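Local structure of membrane-bound lytic murein transglycosylase A (Burkholderia pseudomallei, 6QK4) at residues R127-Y132 with F239-E244; R196-W201 with L233-R238; L263-T268 with F304-G309; T268-I273 with A297-L302. The protein probably cleaves the glycosidic linkage between MurNAc and GlcNAc from the ends of peptidoglycan chains, leaving a 1,6-anhydro bond in the MurNAc residue. All coordinates share one frame; numbering follows the deposited sequence.

Contact 1. Residues R127-Y132 with F239-E244; sequences RWPAGY and FVFFRE
In the MltA-specific insert domain, the loop that leaves strand 123-126 folds over strand 240-244, and the meeting point is the ring of F241, with P129 over one face and W128 set obliquely against it. Proline suits the place over this ring. It offers a compact set of C-H groups, and its CD sits over one face of F241 in a CH-pi contact, 4.0 Å from the ring centroid and 24° off the normal. F239, just before the strand, lays its CD2 on the opposite face of the F241 ring, which is thus clasped between the two. W128 comes in at a slant: its six-membered ring is turned 68° from that of F241, and W128 CE3 approaches F241 CD2 to 3.6 Å. The indole reaches this position because W128 CG lies anti to the backbone N (chi1 -177°). P129 CD also covers one face of the indole, so the pyrrolidine fills the angle between two aromatic rings. Further apolar cover for F241 comes from L144 of helix 141-147, from L150 and from Y126.

The backbones meet less directly. F242 is already bonded to Y126 through the main chain, but two residues further on, at W128, the loop has drawn away, and W128 N is 4.2 Å from F242 O. A water bridges the gap, accepting from W128 N at 2.9 Å and donating to F242 O at 2.8 Å. The same carbonyl oxygen also receives a CA-H...O contact, with R127 CA 3.3 Å from F242 O.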
loop_
_atom_site.group_PDB
_atom_site.type_symbol
_atom_site.label_atom_id
_atom_site.label_comp_id
_atom_site.label_asym_id
_atom_site.label_seq_id
_atom_site.Cartn_x
_atom_site.Cartn_y
_atom_site.Cartn_z
ATOM N N ARG A 127 19.599 -13.269 2.649
ATOM C CA ARG A 127 20.428 -12.121 2.298
ATOM C C ARG A 127 21.163 -12.384 0.988
ATOM O O ARG A 127 21.223 -13.517 0.488
ATOM C CB ARG A 127 21.485 -11.833 3.360
ATOM C CG ARG A 127 20.968 -11.685 4.745
ATOM C CD ARG A 127 22.127 -11.488 5.739
ATOM N NE ARG A 127 22.060 -12.467 6.823
ATOM C CZ ARG A 127 21.712 -12.181 8.082
ATOM N NH1 ARG A 127 21.406 -10.932 8.439
ATOM N NH2 ARG A 127 21.673 -13.149 8.988
ATOM N N TRP A 128 21.759 -11.326 0.441
ATOM C CA TRP A 128 22.637 -11.530 -0.703
ATOM C C TRP A 128 23.750 -12.513 -0.302
ATOM O O TRP A 128 24.338 -12.373 0.778
ATOM C CB TRP A 128 23.212 -10.193 -1.182
ATOM C CG TRP A 128 24.070 -10.331 -2.408
ATOM C CD1 TRP A 128 25.426 -10.512 -2.434
ATOM C CD2 TRP A 128 23.640 -10.321 -3.778
ATOM N NE1 TRP A 128 25.864 -10.605 -3.728
ATOM C CE2 TRP A 128 24.793 -10.497 -4.575
ATOM C CE3 TRP A 128 22.401 -10.178 -4.407
ATOM C CZ2 TRP A 128 24.748 -10.520 -5.967
ATOM C CZ3 TRP A 128 22.349 -10.202 -5.791
ATOM C CH2 TRP A 128 23.524 -10.386 -6.562
ATOM N N PRO A 129 24.019 -13.541 -1.102
ATOM C CA PRO A 129 24.944 -14.596 -0.666
ATOM C C PRO A 129 26.367 -14.061 -0.595
ATOM O O PRO A 129 26.860 -13.442 -1.545
ATOM C CB PRO A 129 24.804 -15.671 -1.748
ATOM C CG PRO A 129 23.573 -15.350 -2.488
ATOM C CD PRO A 129 23.408 -13.837 -2.396
ATOM N N ALA A 130 27.015 -14.284 0.551
ATOM C CA ALA A 130 28.366 -13.756 0.757
ATOM C C ALA A 130 29.349 -14.296 -0.286
ATOM O O ALA A 130 30.268 -13.586 -0.726
ATOM C CB ALA A 130 28.841 -14.081 2.173
ATOM N N GLY A 131 29.168 -15.546 -0.702
ATOM C CA GLY A 131 29.993 -16.092 -1.762
ATOM C C GLY A 131 29.534 -15.620 -3.128
ATOM O O GLY A 131 29.202 -16.435 -4.001
ATOM N N TYR A 132 29.505 -14.303 -3.324
ATOM C CA TYR A 132 29.047 -13.777 -4.598
ATOM C C TYR A 132 29.284 -12.275 -4.637
ATOM O O TYR A 132 29.311 -11.608 -3.598
ATOM C CB TYR A 132 27.572 -14.096 -4.830
ATOM C CG TYR A 132 27.248 -14.388 -6.266
ATOM C CD1 TYR A 132 27.009 -13.351 -7.155
ATOM C CD2 TYR A 132 27.182 -15.701 -6.742
ATOM C CE1 TYR A 132 26.696 -13.600 -8.489
ATOM C CE2 TYR A 132 26.871 -15.968 -8.086
ATOM C CZ TYR A 132 26.630 -14.907 -8.960
ATOM O OH TYR A 132 26.318 -15.132 -10.294
ATOM N N PHE A 239 14.441 -14.338 -8.486
ATOM C CA PHE A 239 14.708 -14.556 -7.059
ATOM C C PHE A 239 15.194 -13.262 -6.409
ATOM O O PHE A 239 16.212 -12.696 -6.822
ATOM C CB PHE A 239 15.753 -15.668 -6.823
ATOM C CG PHE A 239 15.687 -16.242 -5.445
ATOM C CD1 PHE A 239 14.772 -17.263 -5.158
ATOM C CD2 PHE A 239 16.455 -15.713 -4.422
ATOM C CE1 PHE A 239 14.692 -17.780 -3.859
ATOM C CE2 PHE A 239 16.367 -16.196 -3.118
ATOM C CZ PHE A 239 15.465 -17.223 -2.838
ATOM N N VAL A 240 14.532 -12.839 -5.328
ATOM C CA VAL A 240 14.828 -11.567 -4.687
ATOM C C VAL A 240 15.422 -11.817 -3.313
ATOM O O VAL A 240 14.943 -12.676 -2.567
ATOM C CB VAL A 240 13.545 -10.721 -4.607
ATOM C CG1 VAL A 240 13.737 -9.449 -3.756
ATOM C CG2 VAL A 240 13.018 -10.436 -6.021
ATOM N N PHE A 241 16.473 -11.064 -2.983
ATOM C CA PHE A 241 17.169 -11.122 -1.714
ATOM C C PHE A 241 16.769 -9.931 -0.863
ATOM O O PHE A 241 16.185 -8.967 -1.354
ATOM C CB PHE A 241 18.673 -11.108 -1.920
ATOM C CG PHE A 241 19.154 -12.242 -2.771
ATOM C CD1 PHE A 241 19.368 -13.479 -2.201
ATOM C CD2 PHE A 241 19.322 -12.070 -4.136
ATOM C CE1 PHE A 241 19.815 -14.560 -2.985
ATOM C CE2 PHE A 241 19.756 -13.118 -4.926
ATOM C CZ PHE A 241 20.006 -14.368 -4.349
ATOM N N PHE A 242 17.103 -10.010 0.413
ATOM C CA PHE A 242 16.642 -9.025 1.387
ATOM C C PHE A 242 17.786 -8.548 2.269
ATOM O O PHE A 242 18.797 -9.232 2.459
ATOM C CB PHE A 242 15.545 -9.611 2.288
ATOM C CG PHE A 242 14.315 -9.978 1.535
ATOM C CD1 PHE A 242 13.370 -8.993 1.234
ATOM C CD2 PHE A 242 14.102 -11.271 1.096
ATOM C CE1 PHE A 242 12.203 -9.329 0.490
ATOM C CE2 PHE A 242 12.946 -11.627 0.361
ATOM C CZ PHE A 242 12.007 -10.662 0.061
ATOM N N ARG A 243 17.589 -7.359 2.833
ATOM C CA ARG A 243 18.432 -6.823 3.881
ATOM C C ARG A 243 17.535 -6.458 5.058
ATOM O O ARG A 243 16.383 -6.055 4.865
ATOM C CB ARG A 243 19.237 -5.611 3.355
ATOM C CG ARG A 243 18.656 -4.238 3.645
ATOM C CD ARG A 243 19.488 -3.132 2.966
ATOM N NE ARG A 243 18.948 -1.781 3.169
ATOM C CZ ARG A 243 18.315 -1.076 2.233
ATOM N NH1 ARG A 243 18.122 -1.597 1.028
ATOM N NH2 ARG A 243 17.865 0.145 2.503
ATOM N N GLU A 244 18.044 -6.666 6.278
ATOM C CA GLU A 244 17.367 -6.172 7.473
ATOM C C GLU A 244 17.530 -4.670 7.569
ATOM O O GLU A 244 18.630 -4.135 7.379
ATOM C CB GLU A 244 17.932 -6.803 8.746
ATOM C CG GLU A 244 17.273 -6.248 10.028
ATOM C CD GLU A 244 17.383 -7.190 11.234
ATOM O OE1 GLU A 244 18.275 -8.059 11.248
ATOM O OE2 GLU A 244 16.557 -7.074 12.166
HETATM O O HOH W 1 21.442 -8.725 1.612
#

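Contact 2. Residues R196-W201 with L233-R238; sequences RSIGKW and LDTNPR
R196 runs its aliphatic chain across P237 at about a right angle. Its CB starts 3.7 Å from the carbonyl O of T235, and the next atom, R196 CG, packs on P237 CD at 3.6 Å. With the chain extended from CG to NE (chi3 -174°), R196 CD stays close to both T235 O and P237 CD, NE lies off the CG-CD edge of the pyrrolidine, and one face of the guanidinium rests on that edge, P237 CG over its centre, 4.0 Å from R196 CZ. A long, flexible residue suits this exposed place, where its methylenes and flat end cross the edge of a proline.

The backbone of R196 is held by N236, whose OD1 accepts from R196 N at 3.0 Å (N-H...O angle 152°). The same oxygen accepts from R238 N at 3.1 Å, closing an Asx turn just after helix 229-234. The two donors approach from opposite faces of the amide, both well above its plane. The contact thereby joins two short helices of the MltA-specific insert domain, 198-204 and 229-234.

Next in the chain, S197 is the N-cap of helix 198-204: S197 OG accepts from K200 N at 3.0 Å in a nearly straight bond (178°). The first turn of that helix points I198 inward, where its CD1 meets L233 CD2 at 3.7 Å, with F165 of helix 161-170 touching both residues. I198 CG2 rests against T235 OG1, a hydroxyl bonded to L232 O, while the T235 methyl CG2 lies over one face of the W201 ring.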
loop_
_atom_site.group_PDB
_atom_site.type_symbol
_atom_site.label_atom_id
_atom_site.label_comp_id
_atom_site.label_asym_id
_atom_site.label_seq_id
_atom_site.Cartn_x
_atom_site.Cartn_y
_atom_site.Cartn_z
ATOM N N ARG A 196 7.967 -14.306 -13.740
ATOM C CA ARG A 196 6.848 -15.010 -14.364
ATOM C C ARG A 196 5.821 -15.311 -13.292
ATOM O O ARG A 196 6.110 -16.044 -12.341
ATOM C CB ARG A 196 7.291 -16.313 -15.051
ATOM C CG ARG A 196 8.460 -16.143 -15.979
ATOM C CD ARG A 196 8.601 -17.306 -16.930
ATOM N NE ARG A 196 9.827 -17.159 -17.716
ATOM C CZ ARG A 196 10.616 -18.164 -18.091
ATOM N NH1 ARG A 196 10.301 -19.417 -17.773
ATOM N NH2 ARG A 196 11.713 -17.914 -18.802
ATOM N N SER A 197 4.614 -14.797 -13.470
ATOM C CA SER A 197 3.615 -14.891 -12.421
ATOM C C SER A 197 3.074 -16.319 -12.261
ATOM O O SER A 197 2.567 -16.929 -13.210
ATOM C CB SER A 197 2.466 -13.916 -12.723
ATOM O OG SER A 197 1.277 -14.496 -12.245
ATOM N N ILE A 198 3.126 -16.835 -11.028
ATOM C CA ILE A 198 2.534 -18.134 -10.758
ATOM C C ILE A 198 1.009 -18.095 -10.826
ATOM O O ILE A 198 0.378 -19.126 -11.061
ATOM C CB ILE A 198 3.034 -18.682 -9.415
ATOM C CG1 ILE A 198 2.613 -17.755 -8.237
ATOM C CG2 ILE A 198 4.537 -18.842 -9.478
ATOM C CD1 ILE A 198 2.951 -18.339 -6.827
ATOM N N GLY A 199 0.381 -16.938 -10.588
ATOM C CA GLY A 199 -1.061 -16.874 -10.786
ATOM C C GLY A 199 -1.450 -17.117 -12.239
ATOM O O GLY A 199 -2.397 -17.848 -12.526
ATOM N N LYS A 200 -0.766 -16.443 -13.160
ATOM C CA LYS A 200 -0.987 -16.669 -14.580
ATOM C C LYS A 200 -0.724 -18.121 -14.971
ATOM O O LYS A 200 -1.423 -18.690 -15.827
ATOM C CB LYS A 200 -0.085 -15.725 -15.381
ATOM C CG LYS A 200 -0.187 -15.932 -16.886
ATOM C CD LYS A 200 0.571 -14.836 -17.624
ATOM C CE LYS A 200 0.520 -15.051 -19.138
ATOM N NZ LYS A 200 0.987 -13.801 -19.844
ATOM N N TRP A 201 0.269 -18.749 -14.349
ATOM C CA TRP A 201 0.497 -20.157 -14.633
ATOM C C TRP A 201 -0.696 -20.998 -14.200
ATOM O O TRP A 201 -1.149 -21.880 -14.952
ATOM C CB TRP A 201 1.783 -20.639 -13.947
ATOM C CG TRP A 201 2.254 -21.939 -14.530
ATOM C CD1 TRP A 201 3.172 -22.109 -15.516
ATOM C CD2 TRP A 201 1.784 -23.223 -14.180
ATOM N NE1 TRP A 201 3.335 -23.439 -15.787
ATOM C CE2 TRP A 201 2.483 -24.159 -14.987
ATOM C CE3 TRP A 201 0.865 -23.697 -13.234
ATOM C CZ2 TRP A 201 2.272 -25.503 -14.886
ATOM C CZ3 TRP A 201 0.646 -25.039 -13.146
ATOM C CH2 TRP A 201 1.340 -25.939 -13.975
ATOM N N LEU A 233 6.475 -22.705 -7.609
ATOM C CA LEU A 233 7.277 -21.520 -7.358
ATOM C C LEU A 233 8.480 -21.468 -8.299
ATOM O O LEU A 233 8.866 -20.373 -8.758
ATOM C CB LEU A 233 7.689 -21.473 -5.891
ATOM C CG LEU A 233 6.560 -21.546 -4.861
ATOM C CD1 LEU A 233 7.063 -21.257 -3.489
ATOM C CD2 LEU A 233 5.495 -20.522 -5.176
ATOM N N ASP A 234 9.024 -22.649 -8.662
ATOM C CA ASP A 234 10.159 -22.731 -9.570
ATOM C C ASP A 234 9.812 -22.289 -10.988
ATOM O O ASP A 234 10.723 -22.011 -11.771
ATOM C CB ASP A 234 10.690 -24.151 -9.612
ATOM C CG ASP A 234 11.578 -24.475 -8.454
ATOM O OD1 ASP A 234 11.894 -23.557 -7.655
ATOM O OD2 ASP A 234 11.941 -25.653 -8.327
ATOM N N THR A 235 8.532 -22.175 -11.334
ATOM C CA THR A 235 8.217 -21.638 -12.650
ATOM C C THR A 235 8.522 -20.149 -12.768
ATOM O O THR A 235 8.405 -19.615 -13.871
ATOM C CB THR A 235 6.749 -21.885 -13.007
ATOM O OG1 THR A 235 5.919 -21.068 -12.182
ATOM C CG2 THR A 235 6.375 -23.335 -12.832
ATOM N N ASN A 236 8.861 -19.448 -11.663
ATOM C CA ASN A 236 9.300 -18.061 -11.701
ATOM C C ASN A 236 10.809 -18.001 -11.543
ATOM O O ASN A 236 11.312 -18.124 -10.416
ATOM C CB ASN A 236 8.620 -17.230 -10.592
ATOM C CG ASN A 236 9.200 -15.827 -10.486
ATOM O OD1 ASN A 236 9.698 -15.299 -11.477
ATOM N ND2 ASN A 236 9.159 -15.206 -9.283
ATOM N N PRO A 237 11.571 -17.749 -12.604
ATOM C CA PRO A 237 13.036 -17.768 -12.460
ATOM C C PRO A 237 13.576 -16.635 -11.609
ATOM O O PRO A 237 14.689 -16.757 -11.071
ATOM C CB PRO A 237 13.550 -17.691 -13.908
ATOM C CG PRO A 237 12.428 -17.155 -14.699
ATOM C CD PRO A 237 11.130 -17.519 -13.993
ATOM N N ARG A 238 12.825 -15.548 -11.440
ATOM C CA ARG A 238 13.340 -14.450 -10.639
ATOM C C ARG A 238 13.397 -14.824 -9.158
ATOM O O ARG A 238 12.528 -15.549 -8.650
ATOM C CB ARG A 238 12.471 -13.209 -10.844
ATOM C CG ARG A 238 13.102 -11.963 -10.303
ATOM C CD ARG A 238 12.235 -10.789 -10.657
ATOM N NE ARG A 238 12.859 -9.513 -10.327
ATOM C CZ ARG A 238 13.911 -8.986 -10.961
ATOM N NH1 ARG A 238 14.504 -9.634 -11.970
ATOM N NH2 ARG A 238 14.388 -7.807 -10.575
#

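Contact 3. Residues L263-T268 with F304-G309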
loop_
_atom_site.group_PDB
_atom_site.type_symbol
_atom_site.label_atom_id
_atom_site.label_comp_id
_atom_site.label_asym_id
_atom_site.label_seq_id
_atom_site.Cartn_x
_atom_site.Cartn_y
_atom_site.Cartn_z
ATOM N N LEU A 263 6.585 11.258 4.417
ATOM C CA LEU A 263 6.333 12.349 5.335
ATOM C C LEU A 263 7.030 12.119 6.686
ATOM O O LEU A 263 7.248 13.070 7.447
ATOM C CB LEU A 263 4.795 12.562 5.475
ATOM C CG LEU A 263 4.350 13.666 6.494
ATOM C CD1 LEU A 263 4.842 15.102 6.121
ATOM C CD2 LEU A 263 2.789 13.696 6.594
ATOM N N GLY A 264 7.498 10.924 6.949
ATOM C CA GLY A 264 8.164 10.637 8.193
ATOM C C GLY A 264 7.279 10.104 9.283
ATOM O O GLY A 264 7.760 9.963 10.416
ATOM N N VAL A 265 6.022 9.770 8.970
ATOM C CA VAL A 265 5.085 9.308 9.986
ATOM C C VAL A 265 4.551 7.958 9.563
ATOM O O VAL A 265 4.454 7.677 8.366
ATOM C CB VAL A 265 3.941 10.327 10.218
ATOM C CG1 VAL A 265 4.542 11.617 10.696
ATOM C CG2 VAL A 265 3.108 10.575 8.949
ATOM N N PRO A 266 4.134 7.130 10.508
ATOM C CA PRO A 266 3.484 5.851 10.154
ATOM C C PRO A 266 2.225 6.086 9.319
ATOM O O PRO A 266 1.396 6.946 9.643
ATOM C CB PRO A 266 3.104 5.261 11.513
ATOM C CG PRO A 266 3.947 5.957 12.522
ATOM C CD PRO A 266 4.236 7.350 11.962
ATOM N N LEU A 267 2.094 5.332 8.246
ATOM C CA LEU A 267 0.869 5.380 7.409
ATOM C C LEU A 267 -0.328 4.755 8.117
ATOM O O LEU A 267 -0.206 3.763 8.836
ATOM C CB LEU A 267 1.126 4.651 6.089
ATOM C CG LEU A 267 2.350 5.135 5.304
ATOM C CD1 LEU A 267 2.586 4.338 4.032
ATOM C CD2 LEU A 267 2.113 6.582 4.950
ATOM N N THR A 268 -1.543 5.304 7.839
ATOM C CA THR A 268 -2.764 4.751 8.422
ATOM C C THR A 268 -3.550 3.991 7.357
ATOM O O THR A 268 -3.838 4.553 6.284
ATOM C CB THR A 268 -3.609 5.910 8.958
ATOM O OG1 THR A 268 -2.847 6.596 9.943
ATOM C CG2 THR A 268 -4.915 5.361 9.636
ATOM N N PHE A 304 -4.883 11.382 3.555
ATOM C CA PHE A 304 -3.828 12.400 3.712
ATOM C C PHE A 304 -2.644 12.020 2.851
ATOM O O PHE A 304 -2.266 10.852 2.813
ATOM C CB PHE A 304 -3.386 12.510 5.178
ATOM C CG PHE A 304 -4.450 13.105 6.068
ATOM C CD1 PHE A 304 -5.442 12.299 6.557
ATOM C CD2 PHE A 304 -4.376 14.460 6.449
ATOM C CE1 PHE A 304 -6.442 12.869 7.388
ATOM C CE2 PHE A 304 -5.358 15.048 7.268
ATOM C CZ PHE A 304 -6.408 14.209 7.707
ATOM N N ALA A 305 -2.085 12.999 2.124
ATOM C CA ALA A 305 -0.903 12.742 1.287
ATOM C C ALA A 305 0.330 12.597 2.168
ATOM O O ALA A 305 0.859 13.585 2.685
ATOM C CB ALA A 305 -0.750 13.894 0.284
ATOM N N GLN A 306 0.761 11.343 2.404
ATOM C CA GLN A 306 1.769 11.076 3.408
ATOM C C GLN A 306 2.840 10.193 2.836
ATOM O O GLN A 306 3.686 9.714 3.610
ATOM C CB GLN A 306 1.169 10.444 4.682
ATOM C CG GLN A 306 0.097 11.431 5.332
ATOM C CD GLN A 306 -0.518 10.901 6.629
ATOM O OE1 GLN A 306 -0.836 9.698 6.755
ATOM N NE2 GLN A 306 -0.845 11.825 7.527
ATOM N N ASP A 307 2.859 10.002 1.515
ATOM C CA ASP A 307 3.890 9.122 0.955
ATOM C C ASP A 307 4.093 9.523 -0.493
ATOM O O ASP A 307 3.325 10.295 -1.053
ATOM C CB ASP A 307 3.482 7.623 1.103
ATOM C CG ASP A 307 4.723 6.650 1.166
ATOM O OD1 ASP A 307 5.893 7.115 1.099
ATOM O OD2 ASP A 307 4.472 5.406 1.257
ATOM N N VAL A 308 5.158 8.987 -1.111
ATOM C CA VAL A 308 5.404 9.156 -2.537
ATOM C C VAL A 308 5.787 7.788 -3.087
ATOM O O VAL A 308 6.038 6.846 -2.326
ATOM C CB VAL A 308 6.541 10.186 -2.806
ATOM C CG1 VAL A 308 6.269 11.540 -2.107
ATOM C CG2 VAL A 308 7.870 9.625 -2.391
ATOM N N GLY A 309 5.858 7.676 -4.414
ATOM C CA GLY A 309 6.271 6.421 -5.018
ATOM C C GLY A 309 6.830 6.606 -6.407
ATOM O O GLY A 309 6.440 7.520 -7.134
HETATM O O HOH W 2 4.784 9.196 6.146
HETATM O O HOH W 3 -0.990 8.308 9.172
#
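The backbones of L263 and Q306 come closest here, and a weak hydrogen bond joins L263 N to Q306 O at 3.4 Å. The chain then turns at G264, whose positive phi (93°) suits glycine, and swings away, so water takes over the pairing. One water donates both to Q306 O, at 2.8 Å, and to V265 O. A second donates to P266 O and to Q306 OE1 while accepting from T268 OG1 at 2.6 Å.

Q306 serves both as a polar hub and as an apolar surface. Its extended methylene chain is covered by L263, with L263 CD2 on Q306 CG at 3.7 Å, and by L267, with L267 CD2 4.0 Å from Q306 CB. The other methyl of L267, CD1, lies 3.5 Å from D307 OD2, an oxygen that is hydrogen-bonded to Y106 OH.

Buried amide ends need partners: Q306 OE1 is also bonded to S272 OG, and Q306 NE2 to N51 OD1 and A47 O of helix 44-55. The loop 263-268 packs against that helix through L263, V265 and P266, and against strand 298-307 of the 3D domain, beside strand 272-274.

Contact 4. Residues T268-I273 with A297-L302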
loop_
_atom_site.group_PDB
_atom_site.type_symbol
_atom_site.label_atom_id
_atom_site.label_comp_id
_atom_site.label_asym_id
_atom_site.label_seq_id
_atom_site.Cartn_x
_atom_site.Cartn_y
_atom_site.Cartn_z
ATOM N N THR A 268 -1.543 5.304 7.839
ATOM C CA THR A 268 -2.764 4.751 8.422
ATOM C C THR A 268 -3.550 3.991 7.357
ATOM O O THR A 268 -3.838 4.553 6.284
ATOM C CB THR A 268 -3.609 5.910 8.958
ATOM O OG1 THR A 268 -2.847 6.596 9.943
ATOM C CG2 THR A 268 -4.915 5.361 9.636
ATOM N N PRO A 269 -3.896 2.729 7.569
ATOM C CA PRO A 269 -4.641 1.983 6.539
ATOM C C PRO A 269 -5.896 2.721 6.098
ATOM O O PRO A 269 -6.680 3.172 6.922
ATOM C CB PRO A 269 -4.997 0.663 7.239
ATOM C CG PRO A 269 -3.786 0.430 8.238
ATOM C CD PRO A 269 -3.534 1.907 8.742
ATOM N N GLU A 270 -6.115 2.777 4.788
ATOM C CA GLU A 270 -7.255 3.474 4.155
ATOM C C GLU A 270 -7.404 4.937 4.532
ATOM O O GLU A 270 -8.481 5.532 4.293
ATOM C CB GLU A 270 -8.554 2.718 4.417
ATOM C CG GLU A 270 -8.449 1.293 3.857
ATOM C CD GLU A 270 -9.862 0.706 3.530
ATOM O OE1 GLU A 270 -10.638 1.298 2.710
ATOM O OE2 GLU A 270 -10.157 -0.358 4.125
ATOM N N ARG A 271 -6.331 5.586 5.034
ATOM C CA ARG A 271 -6.404 7.010 5.301
ATOM C C ARG A 271 -5.150 7.723 4.840
ATOM O O ARG A 271 -5.009 8.917 5.141
ATOM C CB ARG A 271 -6.600 7.322 6.798
ATOM C CG ARG A 271 -7.978 6.857 7.375
ATOM C CD ARG A 271 -9.085 7.762 6.794
ATOM N NE ARG A 271 -10.377 7.205 7.196
ATOM C CZ ARG A 271 -11.535 7.664 6.727
ATOM N NH1 ARG A 271 -11.495 8.697 5.885
ATOM N NH2 ARG A 271 -12.721 7.046 7.071
ATOM N N SER A 272 -4.201 7.015 4.200
ATOM C CA SER A 272 -2.976 7.610 3.693
ATOM C C SER A 272 -2.869 7.297 2.228
ATOM O O SER A 272 -3.205 6.178 1.811
ATOM C CB SER A 272 -1.720 7.018 4.376
ATOM O OG SER A 272 -1.636 7.365 5.743
ATOM N N ILE A 273 -2.445 8.269 1.426
ATOM C CA ILE A 273 -2.152 8.011 0.021
ATOM C C ILE A 273 -0.721 8.464 -0.301
ATOM O O ILE A 273 -0.159 9.376 0.316
ATOM C CB ILE A 273 -3.122 8.713 -0.939
ATOM C CG1 ILE A 273 -3.216 10.233 -0.646
ATOM C CG2 ILE A 273 -4.499 7.920 -0.977
ATOM C CD1 ILE A 273 -3.994 10.969 -1.799
ATOM N N ALA A 297 -17.838 -1.073 -5.963
ATOM C CA ALA A 297 -18.746 -0.150 -5.299
ATOM C C ALA A 297 -18.065 1.215 -5.044
ATOM O O ALA A 297 -16.830 1.297 -4.970
ATOM C CB ALA A 297 -19.182 -0.738 -3.963
ATOM N N PRO A 298 -18.831 2.292 -4.887
ATOM C CA PRO A 298 -18.203 3.583 -4.570
ATOM C C PRO A 298 -17.362 3.553 -3.310
ATOM O O PRO A 298 -17.750 2.964 -2.291
ATOM C CB PRO A 298 -19.366 4.543 -4.375
ATOM C CG PRO A 298 -20.494 3.882 -5.232
ATOM C CD PRO A 298 -20.279 2.418 -5.165
ATOM N N LEU A 299 -16.243 4.291 -3.374
ATOM C CA LEU A 299 -15.287 4.428 -2.270
ATOM C C LEU A 299 -14.995 5.924 -2.153
ATOM O O LEU A 299 -14.359 6.509 -3.036
ATOM C CB LEU A 299 -14.014 3.616 -2.545
ATOM C CG LEU A 299 -12.920 3.771 -1.458
ATOM C CD1 LEU A 299 -13.460 3.339 -0.131
ATOM C CD2 LEU A 299 -11.853 2.748 -1.931
ATOM N N ASN A 300 -15.582 6.562 -1.142
ATOM C CA ASN A 300 -15.413 7.990 -0.910
ATOM C C ASN A 300 -14.677 8.181 0.405
ATOM O O ASN A 300 -15.175 7.765 1.454
ATOM C CB ASN A 300 -16.790 8.668 -0.833
ATOM C CG ASN A 300 -17.438 8.790 -2.219
ATOM O OD1 ASN A 300 -17.113 9.696 -2.987
ATOM N ND2 ASN A 300 -18.379 7.902 -2.515
ATOM N N ARG A 301 -13.461 8.751 0.367
ATOM C CA ARG A 301 -12.603 8.595 1.553
ATOM C C ARG A 301 -11.767 9.861 1.730
ATOM O O ARG A 301 -11.105 10.284 0.766
ATOM C CB ARG A 301 -11.571 7.430 1.402
ATOM C CG ARG A 301 -11.814 6.075 2.108
ATOM C CD ARG A 301 -11.594 6.207 3.518
ATOM N NE ARG A 301 -11.513 5.027 4.365
ATOM C CZ ARG A 301 -12.491 4.567 5.136
ATOM N NH1 ARG A 301 -13.731 5.055 5.028
ATOM N NH2 ARG A 301 -12.243 3.572 5.973
ATOM N N LEU A 302 -11.782 10.448 2.930
ATOM C CA LEU A 302 -10.831 11.500 3.285
ATOM C C LEU A 302 -9.520 10.829 3.653
ATOM O O LEU A 302 -9.479 9.989 4.554
ATOM C CB LEU A 302 -11.345 12.333 4.457
ATOM C CG LEU A 302 -10.384 13.470 4.895
ATOM C CD1 LEU A 302 -10.128 14.538 3.816
ATOM C CD2 LEU A 302 -10.950 14.094 6.150
#
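The guanidinium groups of R271 and R301 lie flat on each other, their centres 3.6 Å apart and their planes at 18°. R301 CD and CZ cover one face of R271, and R271 NH2 sits over one face of R301. At the edge of R271, NH1 donates to L302 O at 2.7 Å, nearly in the guanidinium plane, and arrives on a lone pair of that carbonyl. E270 O stands at the edge of R301 and takes a weak hydrogen bond from R301 NE at 3.1 Å.

Two cations stack so closely, with R271 NH2 3.0 Å from R301 NH1, beside the carboxylate of D39, which forms a salt bridge with R271 NH1 and a long, weak ion pair with R301 NH1. R271 NH2 is bonded to I42 O as well. Bends at chi2 (-71° in R271, -73° in R301) fold both arginines into this site.

The contact lies where strand 272-274 begins to run parallel to strand 298-307, in the 3D domain, whose family is related to double-psi beta-barrels. Before it, P269 and E270 form the corner of a type II turn closed by R271 N to T268 O, and T268 N is bonded to S272 OG. E270 OE1 is hydrogen-bonded to Y320 OH and lies 4.2 Å from R301 NE, well out of the guanidinium plane.

Overall arrangement
Following the chain from the N terminus, the first contact segment is 127-132, in the insert domain, which opens the long loop that contact 1 closes at 239-244. Contact 2 is nested inside it, joining the start of helix 198-204 to the end of helix 229-234. Its second segment runs straight on into 239-244. Only after contact 1 has closed does contact 3 open, at 263-268, and within its loop contact 4 is nested, joining 268-273 to 297-302. These last two share T268 and both use strand 298-307. They tie the start of strand 272-274 and the loop before it to that strand. Their centres each lie about 32 Å from that of contact 2.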